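Local coordinates for protein ulvan Lyase-PL25 (Pseudoalteromonas sp. PLSV, PDB 5UAM) that acts as a zinc-containing polysaccharide lyase of family PL25 that helps degrade ulvan, the sulfated cell-wall polysaccharide of green seaweeds, at residues 36-41 against 427-432; 40-45 against 99-104. One frame throughout, in Å; residues are numbered along the deposited sequence.

Contact 1. Residues 36-41 against 427-432; sequences NPLAIV and QMLVAE
Leu-38 extends from its loop and sets one methyl, CD1, against the backbone of strand 428-433. That methyl lies 3.4 Å from Leu-429 C and nearly as close to Val-430 N, so it rests on the peptide link between these residues. The same CD1 stands 3.6 Å from Leu-429 CB, while the other branch of Leu-38, CD2, is 4.0 Å from Leu-429 CB. With CG anti to the carbonyl carbon (chi1 -60°), the Leu-38 side chain projects onto the strand, and it crosses that of Leu-429 at about a right angle. One step earlier in the loop, Pro-37 presents its ring to the methyl of Ala-431. Its CG and CD share that single carbon, CD lying 3.7 Å from Ala-431 CB. The side-chain pairs that meet are all apolar, although Leu-38 CD1 also lies against backbone nitrogens. The CA atoms of Pro-37 and Ala-431 are 6.4 Å apart, a closeness that the small alanine side chain probably allows. Met-441 of strand 439-444 touches both Pro-37 and Leu-38, extending this buried patch.

The packing is looser where Asn-36 and Glu-432 lie. Both are partly exposed, and their side chains leave the backbone away from the opposite segment. Asn-36 OD1 instead accepts a hydrogen bond from Lys-433 NZ and its backbone N is bonded to Asn-98 OD1; both asparagines probably bind substrate. Glu-432 OE1 is bonded to Tyr-442 OH. The apolar seam thus leads, at the Asn-36 end, toward the probable substrate site.

Strand 30-33 forms the outer edge of the sheet containing 428-433, and the loop from it runs back over that sheet toward strand 46-49: the closing blade of a beta-propeller, completed by an N-terminal strand, and the crossing to the next blade.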
loop_
_atom_site.group_PDB
_atom_site.type_symbol
_atom_site.label_atom_id
_atom_site.label_comp_id
_atom_site.label_asym_id
_atom_site.label_seq_id
_atom_site.Cartn_x
_atom_site.Cartn_y
_atom_site.Cartn_z
ATOM N N ASN A 36 -6.904 2.496 11.137
ATOM C CA ASN A 36 -6.153 1.437 10.460
ATOM C C ASN A 36 -4.709 1.903 10.430
ATOM O O ASN A 36 -4.377 2.816 9.655
ATOM C CB ASN A 36 -6.641 1.234 9.021
ATOM C CG ASN A 36 -8.021 0.721 8.933
ATOM O OD1 ASN A 36 -8.534 0.068 9.841
ATOM N ND2 ASN A 36 -8.669 1.010 7.812
ATOM N N PRO A 37 -3.808 1.363 11.253
ATOM C CA PRO A 37 -2.478 1.970 11.337
ATOM C C PRO A 37 -1.547 1.634 10.196
ATOM O O PRO A 37 -0.496 2.277 10.080
ATOM C CB PRO A 37 -1.915 1.430 12.652
ATOM C CG PRO A 37 -3.105 1.100 13.467
ATOM C CD PRO A 37 -4.134 0.598 12.467
ATOM N N LEU A 38 -1.934 0.671 9.358
ATOM C CA LEU A 38 -1.125 0.121 8.283
ATOM C C LEU A 38 -2.054 -0.285 7.156
ATOM O O LEU A 38 -3.232 -0.575 7.381
ATOM C CB LEU A 38 -0.439 -1.167 8.737
ATOM C CG LEU A 38 0.506 -1.093 9.928
ATOM C CD1 LEU A 38 0.780 -2.497 10.438
ATOM C CD2 LEU A 38 1.782 -0.395 9.544
ATOM N N ALA A 39 -1.497 -0.367 5.938
ATOM C CA ALA A 39 -2.201 -0.932 4.786
ATOM C C ALA A 39 -1.174 -1.285 3.724
ATOM O O ALA A 39 -0.106 -0.685 3.667
ATOM C CB ALA A 39 -3.210 0.043 4.188
ATOM N N ILE A 40 -1.540 -2.201 2.833
ATOM C CA ILE A 40 -0.620 -2.628 1.784
ATOM C C ILE A 40 -0.340 -1.499 0.807
ATOM O O ILE A 40 0.759 -1.441 0.242
ATOM C CB ILE A 40 -1.182 -3.899 1.124
ATOM C CG1 ILE A 40 -0.930 -5.092 2.067
ATOM C CG2 ILE A 40 -0.542 -4.159 -0.234
ATOM C CD1 ILE A 40 -1.689 -6.322 1.730
ATOM N N VAL A 41 -1.282 -0.572 0.600
ATOM C CA VAL A 41 -1.073 0.453 -0.427
ATOM C C VAL A 41 -0.027 1.492 -0.010
ATOM O O VAL A 41 0.710 2.001 -0.869
ATOM C CB VAL A 41 -2.394 1.087 -0.867
ATOM C CG1 VAL A 41 -3.012 1.918 0.211
ATOM C CG2 VAL A 41 -2.161 1.919 -2.149
ATOM N N GLN A 427 9.515 -9.385 8.480
ATOM C CA GLN A 427 8.963 -9.348 7.135
ATOM C C GLN A 427 7.726 -8.481 6.974
ATOM O O GLN A 427 7.471 -8.010 5.876
ATOM C CB GLN A 427 8.619 -10.766 6.689
ATOM C CG GLN A 427 9.839 -11.645 6.626
ATOM C CD GLN A 427 9.593 -12.911 5.890
ATOM O OE1 GLN A 427 9.211 -12.913 4.706
ATOM N NE2 GLN A 427 9.830 -14.011 6.559
ATOM N N MET A 428 6.920 -8.293 8.013
ATOM C CA MET A 428 5.650 -7.602 7.848
ATOM C C MET A 428 5.288 -6.932 9.158
ATOM O O MET A 428 5.607 -7.444 10.233
ATOM C CB MET A 428 4.555 -8.590 7.400
ATOM C CG MET A 428 3.196 -7.969 7.143
ATOM S SD MET A 428 1.962 -9.171 6.569
ATOM C CE MET A 428 2.335 -9.273 4.814
ATOM N N LEU A 429 4.592 -5.809 9.046
ATOM C CA LEU A 429 4.007 -5.109 10.188
ATOM C C LEU A 429 2.533 -5.452 10.317
ATOM O O LEU A 429 1.832 -5.651 9.312
ATOM C CB LEU A 429 4.185 -3.607 10.016
ATOM C CG LEU A 429 5.623 -3.162 10.194
ATOM C CD1 LEU A 429 5.904 -1.850 9.519
ATOM C CD2 LEU A 429 5.949 -3.051 11.678
ATOM N N VAL A 430 2.058 -5.532 11.568
ATOM C CA VAL A 430 0.694 -5.944 11.865
ATOM C C VAL A 430 0.161 -5.028 12.953
ATOM O O VAL A 430 0.878 -4.713 13.910
ATOM C CB VAL A 430 0.645 -7.396 12.394
ATOM C CG1 VAL A 430 -0.798 -7.918 12.396
ATOM C CG2 VAL A 430 1.543 -8.303 11.600
ATOM N N ALA A 431 -1.096 -4.622 12.825
ATOM C CA ALA A 431 -1.798 -3.843 13.845
ATOM C C ALA A 431 -2.985 -4.639 14.355
ATOM O O ALA A 431 -3.816 -5.103 13.574
ATOM C CB ALA A 431 -2.272 -2.511 13.252
ATOM N N GLU A 432 -3.069 -4.785 15.672
ATOM C CA GLU A 432 -4.119 -5.575 16.318
ATOM C C GLU A 432 -5.275 -4.632 16.641
ATOM O O GLU A 432 -5.342 -4.022 17.712
ATOM C CB GLU A 432 -3.564 -6.231 17.583
ATOM C CG GLU A 432 -4.544 -7.056 18.391
ATOM C CD GLU A 432 -3.967 -7.483 19.713
ATOM O OE1 GLU A 432 -2.918 -6.933 20.121
ATOM O OE2 GLU A 432 -4.545 -8.372 20.342
#

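Contact 2. Residues 40-45 against 99-104; sequences IVQHPA and HGKPTM. With PO4 (phosphate ion), chain E.
Met-104 N donates a nearly straight hydrogen bond to Pro-44 O (2.8 Å, 167° at the hydrogen), joining the loop, just after its cis peptide bond, to the start of strand 103-106. A CA-H...O contact from Thr-103 CA, 3.5 Å from the same Pro-44 O, gives that carbonyl a second, weaker neighbour.

Toward the active site the link passes to side chains. The Gln-42 amide lies between Lys-101 and the backbone of His-99. Its OE1 accepts a hydrogen bond from Lys-101 NZ at 3.0 Å, the donor standing above the carbonyl plane, 50° out of it. The lysine chain bends at chi3 (77°) and again at chi4, which curls NZ back over the amide; NZ is bonded to Asn-98 O as well. At the other end of the amide, Gln-42 NE2 makes a weak bond to His-99 O (3.2 Å). The aliphatic parts cross at about a right angle, with Gln-42 CG 3.6 Å from Lys-101 CG. An alanine in place of Gln-42 would probably leave Lys-101, a likely substrate-binding residue, held less firmly in its curled shape and His-99 O without its amide partner.

His-99, the probable proton donor, turns NE2 to a phosphate ion, probably from the crystallisation liquor, and bonds to its O3 in the plane of the ring, NE2 to O3 measuring an unusually short 2.5 Å. The ion also binds His-119, Arg-180, His-184 and Tyr-222, which is consistent with a pocket for an anionic substrate. Farther along, Thr-103 CG2 packs 3.3 Å from His-43 O, while Thr-103 OG1 is bonded to Asn-165 O.

Strand 52-58 touches Lys-101, Pro-102 and Met-104; strand 112-116 meets Pro-102 and Met-104, and Ala-167 of strand 165-169 meets Thr-103.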
loop_
_atom_site.group_PDB
_atom_site.type_symbol
_atom_site.label_atom_id
_atom_site.label_comp_id
_atom_site.label_asym_id
_atom_site.label_seq_id
_atom_site.Cartn_x
_atom_site.Cartn_y
_atom_site.Cartn_z
ATOM N N ILE A 40 -1.540 -2.201 2.833
ATOM C CA ILE A 40 -0.620 -2.628 1.784
ATOM C C ILE A 40 -0.340 -1.499 0.807
ATOM O O ILE A 40 0.759 -1.441 0.242
ATOM C CB ILE A 40 -1.182 -3.899 1.124
ATOM C CG1 ILE A 40 -0.930 -5.092 2.067
ATOM C CG2 ILE A 40 -0.542 -4.159 -0.234
ATOM C CD1 ILE A 40 -1.689 -6.322 1.730
ATOM N N VAL A 41 -1.282 -0.572 0.600
ATOM C CA VAL A 41 -1.073 0.453 -0.427
ATOM C C VAL A 41 -0.027 1.492 -0.010
ATOM O O VAL A 41 0.710 2.001 -0.869
ATOM C CB VAL A 41 -2.394 1.087 -0.867
ATOM C CG1 VAL A 41 -3.012 1.918 0.211
ATOM C CG2 VAL A 41 -2.161 1.919 -2.149
ATOM N N GLN A 42 0.047 1.860 1.271
ATOM C CA GLN A 42 1.079 2.794 1.737
ATOM C C GLN A 42 2.326 1.990 2.014
ATOM O O GLN A 42 2.488 1.427 3.100
ATOM C CB GLN A 42 0.661 3.590 2.970
ATOM C CG GLN A 42 -0.330 4.712 2.698
ATOM C CD GLN A 42 -1.789 4.302 2.794
ATOM O OE1 GLN A 42 -2.147 3.171 3.181
ATOM N NE2 GLN A 42 -2.652 5.242 2.457
ATOM N N HIS A 43 3.222 1.945 1.033
ATOM C CA HIS A 43 4.380 1.079 1.138
ATOM C C HIS A 43 5.586 1.740 0.481
ATOM O O HIS A 43 5.442 2.519 -0.472
ATOM C CB HIS A 43 4.105 -0.273 0.465
ATOM C CG HIS A 43 4.063 -0.193 -1.021
ATOM N ND1 HIS A 43 5.127 -0.552 -1.814
ATOM C CD2 HIS A 43 3.124 0.307 -1.855
ATOM C CE1 HIS A 43 4.827 -0.319 -3.082
ATOM N NE2 HIS A 43 3.623 0.216 -3.131
ATOM N N PRO A 44 6.795 1.425 0.954
ATOM C CA PRO A 44 7.051 0.595 2.144
ATOM C C PRO A 44 6.584 1.232 3.434
ATOM O O PRO A 44 6.717 2.449 3.625
ATOM C CB PRO A 44 8.588 0.503 2.180
ATOM C CG PRO A 44 9.079 0.957 0.869
ATOM C CD PRO A 44 8.029 1.885 0.318
ATOM N N ALA A 45 6.024 0.415 4.325
ATOM C CA ALA A 45 5.833 0.845 5.693
ATOM C C ALA A 45 7.084 0.625 6.530
ATOM O O ALA A 45 7.273 1.307 7.543
ATOM C CB ALA A 45 4.641 0.109 6.328
ATOM N N HIS A 99 -5.976 7.771 5.497
ATOM C CA HIS A 99 -5.355 7.761 4.179
ATOM C C HIS A 99 -3.960 8.364 4.155
ATOM O O HIS A 99 -3.271 8.265 3.119
ATOM C CB HIS A 99 -6.222 8.501 3.181
ATOM C CG HIS A 99 -7.450 7.763 2.782
ATOM N ND1 HIS A 99 -8.485 7.503 3.656
ATOM C CD2 HIS A 99 -7.809 7.217 1.597
ATOM C CE1 HIS A 99 -9.436 6.840 3.021
ATOM N NE2 HIS A 99 -9.057 6.663 1.765
ATOM N N GLY A 100 -3.531 8.951 5.258
ATOM C CA GLY A 100 -2.229 9.561 5.357
ATOM C C GLY A 100 -1.262 8.821 6.251
ATOM O O GLY A 100 -0.249 9.390 6.659
ATOM N N LYS A 101 -1.553 7.557 6.558
ATOM C CA LYS A 101 -0.584 6.734 7.266
ATOM C C LYS A 101 0.721 6.723 6.467
ATOM O O LYS A 101 0.706 6.931 5.249
ATOM C CB LYS A 101 -1.138 5.323 7.486
ATOM C CG LYS A 101 -1.254 4.515 6.204
ATOM C CD LYS A 101 -1.813 3.118 6.435
ATOM C CE LYS A 101 -3.313 3.052 6.646
ATOM N NZ LYS A 101 -4.071 3.446 5.410
ATOM N N PRO A 102 1.865 6.520 7.122
ATOM C CA PRO A 102 3.148 6.863 6.497
ATOM C C PRO A 102 3.686 5.820 5.527
ATOM O O PRO A 102 3.470 4.613 5.654
ATOM C CB PRO A 102 4.100 6.985 7.693
ATOM C CG PRO A 102 3.487 6.085 8.724
ATOM C CD PRO A 102 2.017 6.255 8.566
ATOM N N THR A 103 4.477 6.343 4.588
ATOM C CA THR A 103 5.294 5.604 3.641
ATOM C C THR A 103 6.734 6.059 3.832
ATOM O O THR A 103 6.995 7.261 3.954
ATOM C CB THR A 103 4.829 5.945 2.232
ATOM O OG1 THR A 103 3.496 5.446 2.102
ATOM C CG2 THR A 103 5.726 5.352 1.190
ATOM N N MET A 104 7.667 5.108 3.861
ATOM C CA MET A 104 9.068 5.361 4.190
ATOM C C MET A 104 10.000 5.142 3.001
ATOM O O MET A 104 9.745 4.308 2.138
ATOM C CB MET A 104 9.508 4.390 5.303
ATOM C CG MET A 104 10.858 4.675 5.886
ATOM S SD MET A 104 11.328 3.307 7.010
ATOM C CE MET A 104 10.041 3.444 8.231
HETATM P P PO4 E . -10.795 7.002 -1.281
HETATM O O1 PO4 E . -12.300 7.159 -1.373
HETATM O O2 PO4 E . -10.256 6.467 -2.544
HETATM O O3 PO4 E . -10.567 6.019 -0.158
HETATM O O4 PO4 E . -10.199 8.378 -1.002
#

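Contacts 1 and 2 start from the same loop between strands 30-33 and 46-49, their centres 9 Å apart, and share Ile-40 and Val-41. Its earlier half meets strand 428-433 near the C-terminus, 386 residues on; its later half meets residues 99-104, only 54 residues away, at the start of another four-stranded sheet. The loop therefore spans from the closing sheet, past the start of the 46-81 sheet that it enters, to the sheet that begins with 103-106, near the centre of the molecule. Lys-101 joins the two contacts directly, its CE 3.2 Å from Asn-36 O and its CD packed on the Leu-38 backbone. Together they tie the ring closure to a wall of the probable catalytic site.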